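Local coordinates for homoserine kinase (Cytophaga hutchinsonii, PDB 4P52), which probably catalyses the ATP-dependent phosphorylation of L-homoserine to O-phospho-L-homoserine in threonine biosynthesis, as a member of the GHMP kinase family, at residues A[26-31]-A[53-58]; A[38-43]-A[227-232]; A[187-192]-A[234-239]. One frame throughout, in Å; residues are numbered along the deposited sequence.

In the fold
Starting at the N terminus, strand 26-36 supplies residues 26-31, which pair antiparallel with 53-58 in contact 1, closing a short loop in the larger, mixed sheet. Inside that loop lie residues 38-43, just after the first strand; their partner, 227-232, comes much later, so contact 2 crosses contact 1 and ties the N-terminal strands to the middle of helix 219-237. Contact 3 opens after contact 1 has closed: 187-192, between the two sheets, meets 234-239, the end of the same helix, and its span crosses that of contact 2. Contacts 2 and 3, centres about 14 Å apart, both touch the second subunit; the centre of contact 1 lies about 32 and 30 Å from theirs, respectively.

Contact 1 (A[26-31]-A[53-58]); sequences SIKVFA and GDEVLL
K28 and E55 meet on one face of two neighbouring antiparallel strands, whose short segments run at 166°, and illustrate how strand alternation sorts side chains between two faces. The pairs I27 with L58, V29 with V56 and A31 with D54 are hydrogen-bonded, each through two N-H...O=C bonds; V29 N to V56 O, at 2.8 Å, is representative. The pairs K28 with L57 and F30 with E55 alternate with them as non-hydrogen-bonded pairs, and their side chains lie on the other face.

The lysine can be followed outward. K28 CB lies 4.1 Å from V56 O, CG is 3.8 Å from the same V56 O with L57 CB a little farther, and CE comes alongside the glutamate carboxylate. The chain stays extended from a CG set anti to the backbone N (chi1 -161°), which brings K28 NZ to E55 OE1 at 3.2 Å, a weak hydrogen bond within a salt bridge. E55 also has a long, weak ion pair with K111.

F30 lies farther along the same face. E55 CG comes in near the plane of the ring, at its edge, 4.0 Å from F30 CD2, while F30 CE2 is 3.7 Å from G53 CA. K329 makes a cation-pi contact with this ring. A serine here would probably leave K329 without its aromatic partner and open a gap beside G53 CA and E55 CG.

D54 turns to the opposite face, where K110, the backbone N of K111 and S124 hold its carboxylate. On the same face as D54, V29, V56 and L58 pack on helix 120-135. That face is thus mainly apolar but carries one charge, D54, which K110 pairs; on the other, K28, F30 and E55 touch I331 at the C terminus.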
loop_
_atom_site.group_PDB
_atom_site.type_symbol
_atom_site.label_atom_id
_atom_site.label_comp_id
_atom_site.label_asym_id
_atom_site.label_seq_id
_atom_site.Cartn_x
_atom_site.Cartn_y
_atom_site.Cartn_z
ATOM N N SER A 26 -8.021 41.431 -11.528
ATOM C CA SER A 26 -8.223 40.731 -10.299
ATOM C C SER A 26 -8.758 39.326 -10.574
ATOM O O SER A 26 -9.284 39.040 -11.645
ATOM C CB SER A 26 -9.165 41.525 -9.386
ATOM O OG SER A 26 -10.524 41.361 -9.764
ATOM N N ILE A 27 -8.647 38.443 -9.602
ATOM C CA ILE A 27 -9.176 37.107 -9.780
ATOM C C ILE A 27 -9.607 36.568 -8.427
ATOM O O ILE A 27 -9.026 36.909 -7.419
ATOM C CB ILE A 27 -8.112 36.204 -10.430
ATOM C CG1 ILE A 27 -8.713 34.870 -10.862
ATOM C CG2 ILE A 27 -6.939 36.026 -9.491
ATOM C CD1 ILE A 27 -7.811 34.030 -11.750
ATOM N N LYS A 28 -10.628 35.723 -8.414
ATOM C CA LYS A 28 -11.043 35.081 -7.193
ATOM C C LYS A 28 -10.997 33.561 -7.385
ATOM O O LYS A 28 -11.574 33.030 -8.343
ATOM C CB LYS A 28 -12.441 35.562 -6.838
ATOM C CG LYS A 28 -12.799 35.331 -5.393
ATOM C CD LYS A 28 -14.084 36.033 -4.987
ATOM C CE LYS A 28 -14.264 35.867 -3.483
ATOM N NZ LYS A 28 -15.654 36.181 -3.059
ATOM N N VAL A 29 -10.296 32.855 -6.503
ATOM C CA VAL A 29 -10.223 31.407 -6.611
ATOM C C VAL A 29 -10.755 30.739 -5.363
ATOM O O VAL A 29 -10.546 31.212 -4.234
ATOM C CB VAL A 29 -8.793 30.906 -6.865
ATOM C CG1 VAL A 29 -8.769 29.385 -6.846
ATOM C CG2 VAL A 29 -8.267 31.405 -8.206
ATOM N N PHE A 30 -11.425 29.619 -5.558
ATOM C CA PHE A 30 -11.876 28.819 -4.450
ATOM C C PHE A 30 -11.062 27.528 -4.431
ATOM O O PHE A 30 -10.805 26.946 -5.468
ATOM C CB PHE A 30 -13.368 28.534 -4.605
ATOM C CG PHE A 30 -13.864 27.385 -3.788
ATOM C CD1 PHE A 30 -13.710 26.060 -4.240
ATOM C CD2 PHE A 30 -14.494 27.611 -2.562
ATOM C CE1 PHE A 30 -14.173 24.978 -3.488
ATOM C CE2 PHE A 30 -14.970 26.537 -1.805
ATOM C CZ PHE A 30 -14.816 25.216 -2.277
ATOM N N ALA A 31 -10.656 27.069 -3.252
ATOM C CA ALA A 31 -9.903 25.818 -3.166
ATOM C C ALA A 31 -10.552 24.941 -2.108
ATOM O O ALA A 31 -10.924 25.442 -1.055
ATOM C CB ALA A 31 -8.446 26.067 -2.875
ATOM N N GLY A 53 -14.277 25.019 1.877
ATOM C CA GLY A 53 -13.054 25.421 1.192
ATOM C C GLY A 53 -12.726 26.859 1.545
ATOM O O GLY A 53 -13.409 27.462 2.360
ATOM N N ASP A 54 -11.693 27.421 0.938
ATOM C CA ASP A 54 -11.391 28.817 1.139
ATOM C C ASP A 54 -11.395 29.590 -0.157
ATOM O O ASP A 54 -11.234 29.014 -1.220
ATOM C CB ASP A 54 -10.044 28.935 1.808
ATOM C CG ASP A 54 -10.134 28.680 3.290
ATOM O OD1 ASP A 54 -11.235 28.890 3.847
ATOM O OD2 ASP A 54 -9.126 28.264 3.901
ATOM N N GLU A 55 -11.572 30.902 -0.067
ATOM C CA GLU A 55 -11.522 31.774 -1.238
ATOM C C GLU A 55 -10.410 32.799 -1.118
ATOM O O GLU A 55 -10.211 33.390 -0.049
ATOM C CB GLU A 55 -12.863 32.473 -1.434
ATOM C CG GLU A 55 -14.003 31.523 -1.744
ATOM C CD GLU A 55 -15.355 32.209 -1.844
ATOM O OE1 GLU A 55 -15.470 33.423 -1.512
ATOM O OE2 GLU A 55 -16.318 31.522 -2.272
ATOM N N VAL A 56 -9.686 33.013 -2.214
ATOM C CA VAL A 56 -8.670 34.056 -2.267
ATOM C C VAL A 56 -8.944 34.989 -3.430
ATOM O O VAL A 56 -9.192 34.537 -4.543
ATOM C CB VAL A 56 -7.258 33.463 -2.387
ATOM C CG1 VAL A 56 -6.205 34.546 -2.573
ATOM C CG2 VAL A 56 -6.937 32.686 -1.120
ATOM N N LEU A 57 -8.927 36.292 -3.156
ATOM C CA LEU A 57 -9.053 37.296 -4.198
ATOM C C LEU A 57 -7.719 38.027 -4.314
ATOM O O LEU A 57 -7.162 38.431 -3.295
ATOM C CB LEU A 57 -10.190 38.264 -3.863
ATOM C CG LEU A 57 -10.542 39.321 -4.934
ATOM C CD1 LEU A 57 -12.023 39.713 -4.921
ATOM C CD2 LEU A 57 -9.665 40.548 -4.759
ATOM N N LEU A 58 -7.193 38.179 -5.527
ATOM C CA LEU A 58 -5.952 38.913 -5.740
ATOM C C LEU A 58 -6.236 40.068 -6.658
ATOM O O LEU A 58 -6.946 39.867 -7.636
ATOM C CB LEU A 58 -4.917 38.036 -6.428
ATOM C CG LEU A 58 -4.517 36.723 -5.763
ATOM C CD1 LEU A 58 -3.276 36.223 -6.466
ATOM C CD2 LEU A 58 -4.237 36.884 -4.278
#

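Contact 2 (A[38-43]-A[227-232]); sequences VSCGFD and GNVGGL
N228 presents its flat amide group beyond a CB that rests on C40 CB at 3.9 Å, and both ends of that amide are claimed elsewhere: ND2 donates to Q249 O, and OD1 accepts from R177 NE of the second subunit. The other flat group, the ring of F42, carries D43 OD1 over one face, 3.7 Å above its plane and shifted toward the rim. That ring leads away from helix 219-237 and packs instead on V253 and R257 of helix 253-257.

The meeting itself shows a tight turn pressed against a helix without a single hydrogen bond between the two segments. Residues V38 to G41 form a type II' beta turn, and G41 is then the centre of an inverse gamma turn, so the chain doubles back and offers C40 to the helix. Here N228, V229 and L232 supply the complementary surface.

C40 is the projecting residue. Its SG stands between the backbone N and the carbonyl carbon (chi1 56°), a placement that sets the sulfur against N228, V229 and L232. SG lies 3.6 Å from L232 CD2 and 3.8 Å from V229 CG2. The same CD2 branch of L232 also meets the turn backbone, 3.6 Å from V38 O, with V38 CG1 farther off.

This apolar joint connects the loop between strands 26-36 and 45-49 to the helix at a subunit boundary. F42 O accepts a hydrogen bond from W226 NE1 of the second subunit, and the same tryptophan packs on V229. The CG2 branch of V229 packs on the turn backbone, 3.3 Å from C40 O and 3.8 Å from G41 CA.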
loop_
_atom_site.group_PDB
_atom_site.type_symbol
_atom_site.label_atom_id
_atom_site.label_comp_id
_atom_site.label_asym_id
_atom_site.label_seq_id
_atom_site.Cartn_x
_atom_site.Cartn_y
_atom_site.Cartn_z
ATOM N N VAL A 38 -7.115 9.219 5.442
ATOM C CA VAL A 38 -8.063 8.253 4.852
ATOM C C VAL A 38 -7.920 6.878 5.543
ATOM O O VAL A 38 -7.642 5.857 4.902
ATOM C CB VAL A 38 -7.902 8.140 3.306
ATOM C CG1 VAL A 38 -9.025 7.320 2.678
ATOM C CG2 VAL A 38 -7.826 9.521 2.650
ATOM N N SER A 39 -8.067 6.864 6.865
ATOM C CA SER A 39 -7.907 5.622 7.625
ATOM C C SER A 39 -6.441 5.134 7.711
ATOM O O SER A 39 -5.609 5.710 8.438
ATOM C CB SER A 39 -8.814 4.520 7.055
ATOM O OG SER A 39 -8.920 3.467 7.981
ATOM N N CYS A 40 -6.119 4.076 6.980
ATOM C CA CYS A 40 -4.844 3.413 7.217
ATOM C C CYS A 40 -3.662 4.141 6.565
ATOM O O CYS A 40 -2.521 3.922 6.953
ATOM C CB CYS A 40 -4.901 1.964 6.754
ATOM S SG CYS A 40 -5.371 1.861 5.016
ATOM N N GLY A 41 -3.939 5.034 5.622
ATOM C CA GLY A 41 -2.891 5.685 4.862
ATOM C C GLY A 41 -2.353 6.959 5.479
ATOM O O GLY A 41 -2.197 7.979 4.781
ATOM N N PHE A 42 -2.032 6.907 6.769
ATOM C CA PHE A 42 -1.472 8.056 7.478
ATOM C C PHE A 42 -0.309 8.720 6.721
ATOM O O PHE A 42 0.673 8.054 6.376
ATOM C CB PHE A 42 -1.024 7.647 8.879
ATOM C CG PHE A 42 -0.489 8.786 9.687
ATOM C CD1 PHE A 42 -1.348 9.792 10.160
ATOM C CD2 PHE A 42 0.881 8.882 9.969
ATOM C CE1 PHE A 42 -0.825 10.868 10.893
ATOM C CE2 PHE A 42 1.393 9.945 10.715
ATOM C CZ PHE A 42 0.538 10.942 11.178
ATOM N N ASP A 43 -0.444 10.023 6.467
ATOM C CA ASP A 43 0.564 10.856 5.762
ATOM C C ASP A 43 0.726 10.581 4.275
ATOM O O ASP A 43 1.566 11.204 3.625
ATOM C CB ASP A 43 1.955 10.760 6.407
ATOM C CG ASP A 43 2.157 11.728 7.571
ATOM O OD1 ASP A 43 1.251 12.547 7.887
ATOM O OD2 ASP A 43 3.251 11.644 8.195
ATOM N N GLY A 227 -0.145 -3.756 4.834
ATOM C CA GLY A 227 -1.125 -4.634 4.217
ATOM C C GLY A 227 -2.395 -3.851 3.877
ATOM O O GLY A 227 -2.872 -3.916 2.747
ATOM N N ASN A 228 -2.912 -3.077 4.840
ATOM C CA ASN A 228 -4.178 -2.363 4.672
ATOM C C ASN A 228 -4.079 -1.258 3.644
ATOM O O ASN A 228 -5.002 -1.065 2.846
ATOM C CB ASN A 228 -4.719 -1.842 6.012
ATOM C CG ASN A 228 -5.198 -2.971 6.933
ATOM O OD1 ASN A 228 -5.229 -4.141 6.544
ATOM N ND2 ASN A 228 -5.579 -2.626 8.160
ATOM N N VAL A 229 -2.949 -0.564 3.632
ATOM C CA VAL A 229 -2.726 0.526 2.692
ATOM C C VAL A 229 -2.700 -0.044 1.278
ATOM O O VAL A 229 -3.233 0.563 0.330
ATOM C CB VAL A 229 -1.428 1.284 3.031
ATOM C CG1 VAL A 229 -0.911 2.116 1.868
ATOM C CG2 VAL A 229 -1.642 2.156 4.264
ATOM N N GLY A 230 -2.101 -1.218 1.130
ATOM C CA GLY A 230 -2.127 -1.907 -0.159
ATOM C C GLY A 230 -3.542 -2.341 -0.527
ATOM O O GLY A 230 -3.944 -2.243 -1.689
ATOM N N GLY A 231 -4.286 -2.821 0.471
ATOM C CA GLY A 231 -5.635 -3.311 0.284
ATOM C C GLY A 231 -6.528 -2.173 -0.154
ATOM O O GLY A 231 -7.407 -2.366 -0.978
ATOM N N LEU A 232 -6.284 -0.981 0.394
ATOM C CA LEU A 232 -7.077 0.200 0.071
ATOM C C LEU A 232 -6.771 0.724 -1.339
ATOM O O LEU A 232 -7.686 0.996 -2.111
ATOM C CB LEU A 232 -6.835 1.292 1.112
ATOM C CG LEU A 232 -7.714 2.538 1.165
ATOM C CD1 LEU A 232 -9.184 2.199 1.087
ATOM C CD2 LEU A 232 -7.454 3.255 2.474
#

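Contact 3 (A[187-192]-A[234-239]); sequences LPVPAN and AGLLMN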
loop_
_atom_site.group_PDB
_atom_site.type_symbol
_atom_site.label_atom_id
_atom_site.label_comp_id
_atom_site.label_asym_id
_atom_site.label_seq_id
_atom_site.Cartn_x
_atom_site.Cartn_y
_atom_site.Cartn_z
ATOM N N LEU A 187 -4.884 8.774 -8.246
ATOM C CA LEU A 187 -5.510 7.467 -8.459
ATOM C C LEU A 187 -6.976 7.595 -8.851
ATOM O O LEU A 187 -7.660 8.475 -8.348
ATOM C CB LEU A 187 -5.408 6.635 -7.181
ATOM C CG LEU A 187 -4.001 6.376 -6.651
ATOM C CD1 LEU A 187 -4.116 5.732 -5.277
ATOM C CD2 LEU A 187 -3.215 5.502 -7.610
ATOM N N PRO A 188 -7.471 6.708 -9.738
ATOM C CA PRO A 188 -8.910 6.692 -10.010
ATOM C C PRO A 188 -9.694 6.103 -8.831
ATOM O O PRO A 188 -9.202 5.232 -8.121
ATOM C CB PRO A 188 -9.019 5.753 -11.202
ATOM C CG PRO A 188 -7.888 4.796 -11.003
ATOM C CD PRO A 188 -6.767 5.676 -10.520
ATOM N N VAL A 189 -10.909 6.585 -8.631
ATOM C CA VAL A 189 -11.762 6.070 -7.580
ATOM C C VAL A 189 -13.147 5.785 -8.139
ATOM O O VAL A 189 -13.538 6.388 -9.136
ATOM C CB VAL A 189 -11.857 7.082 -6.417
ATOM C CG1 VAL A 189 -10.571 6.974 -5.591
ATOM C CG2 VAL A 189 -12.148 8.501 -6.933
ATOM N N PRO A 190 -13.911 4.882 -7.498
ATOM C CA PRO A 190 -15.231 4.627 -8.113
ATOM C C PRO A 190 -16.147 5.857 -8.052
ATOM O O PRO A 190 -16.059 6.673 -7.122
ATOM C CB PRO A 190 -15.780 3.428 -7.347
ATOM C CG PRO A 190 -14.908 3.264 -6.159
ATOM C CD PRO A 190 -13.662 4.085 -6.292
ATOM N N ALA A 191 -16.971 6.010 -9.079
ATOM C CA ALA A 191 -17.687 7.267 -9.304
ATOM C C ALA A 191 -18.850 7.410 -8.344
ATOM O O ALA A 191 -19.370 8.518 -8.162
ATOM C CB ALA A 191 -18.175 7.361 -10.746
ATOM N N ASN A 192 -19.247 6.293 -7.741
ATOM C CA ASN A 192 -20.368 6.246 -6.821
ATOM C C ASN A 192 -19.879 6.235 -5.374
ATOM O O ASN A 192 -20.619 5.904 -4.453
ATOM C CB ASN A 192 -21.186 4.990 -7.093
ATOM C CG ASN A 192 -20.400 3.717 -6.792
ATOM O OD1 ASN A 192 -19.213 3.595 -7.130
ATOM N ND2 ASN A 192 -21.052 2.770 -6.134
ATOM N N ALA A 234 -5.516 -0.953 -3.873
ATOM C CA ALA A 234 -6.014 -1.945 -4.822
ATOM C C ALA A 234 -7.527 -1.837 -4.926
ATOM O O ALA A 234 -8.055 -1.767 -6.022
ATOM C CB ALA A 234 -5.585 -3.361 -4.436
ATOM N N GLY A 235 -8.207 -1.822 -3.781
ATOM C CA GLY A 235 -9.651 -1.552 -3.700
ATOM C C GLY A 235 -10.166 -0.328 -4.465
ATOM O O GLY A 235 -11.251 -0.379 -5.028
ATOM N N LEU A 236 -9.406 0.762 -4.508
ATOM C CA LEU A 236 -9.838 1.930 -5.253
ATOM C C LEU A 236 -9.555 1.784 -6.722
ATOM O O LEU A 236 -10.410 2.064 -7.547
ATOM C CB LEU A 236 -9.157 3.208 -4.762
ATOM C CG LEU A 236 -9.293 3.659 -3.310
ATOM C CD1 LEU A 236 -8.445 4.916 -3.152
ATOM C CD2 LEU A 236 -10.740 3.880 -2.878
ATOM N N LEU A 237 -8.342 1.380 -7.058
ATOM C CA LEU A 237 -7.984 1.180 -8.453
ATOM C C LEU A 237 -8.868 0.167 -9.187
ATOM O O LEU A 237 -8.941 0.194 -10.414
ATOM C CB LEU A 237 -6.539 0.722 -8.570
ATOM C CG LEU A 237 -5.474 1.674 -8.076
ATOM C CD1 LEU A 237 -4.150 1.466 -8.791
ATOM C CD2 LEU A 237 -5.979 3.078 -8.318
HETATM N N MSE A 238 -9.516 -0.726 -8.448
HETATM C CA MSE A 238 -10.224 -1.851 -9.050
HETATM C C MSE A 238 -11.686 -1.723 -8.819
HETATM O O MSE A 238 -12.429 -2.677 -9.014
HETATM C CB MSE A 238 -9.815 -3.169 -8.397
HETATM C CG MSE A 238 -8.376 -3.582 -8.664
HETATM SE SE MSE A 238 -7.932 -3.306 -10.561
HETATM C CE MSE A 238 -6.473 -4.594 -10.784
ATOM N N ASN A 239 -12.118 -0.552 -8.376
ATOM C CA ASN A 239 -13.522 -0.323 -8.070
ATOM C C ASN A 239 -14.154 -1.441 -7.246
ATOM O O ASN A 239 -15.311 -1.774 -7.433
ATOM C CB ASN A 239 -14.334 -0.078 -9.362
ATOM C CG ASN A 239 -13.788 1.074 -10.220
ATOM O OD1 ASN A 239 -13.366 2.121 -9.710
ATOM N ND2 ASN A 239 -13.813 0.885 -11.537
HETATM O O HOH W 1 -13.216 4.758 -11.523
#
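The C-terminal end of helix 219-237 meets the linker between strands 183-187 and 194-200 here, with L236, L237 and N239 facing L187 to P190. L237 packs on L187 and P188: its CD2 methyl is 3.5 Å from P188 CD and 3.7 Å from L187 CD2, so a single branch touches a ring and a leucine that cross it at a slant. L236 lies alongside V189 instead, both pointing the same way, with L236 CD1 at 3.8 Å from V189 CG1; F173 of strand 173-178 touches both.

The helix finishes in a Schellman motif, in which N239, with positive phi (46°), is the C-prime residue and its N bonds to L236 O at 3.2 Å. Turning the chain in this way brings the N239 side chain back past P190, the two running in opposite directions, and OD1 comes to 3.6 Å from P190 CB. The second subunit packs on the same region, its M238 (selenomethionine) lying against P188 and L237. One water links the two segments, donating to V189 O at 2.9 Å and to N239 OD1 at 3.2 Å.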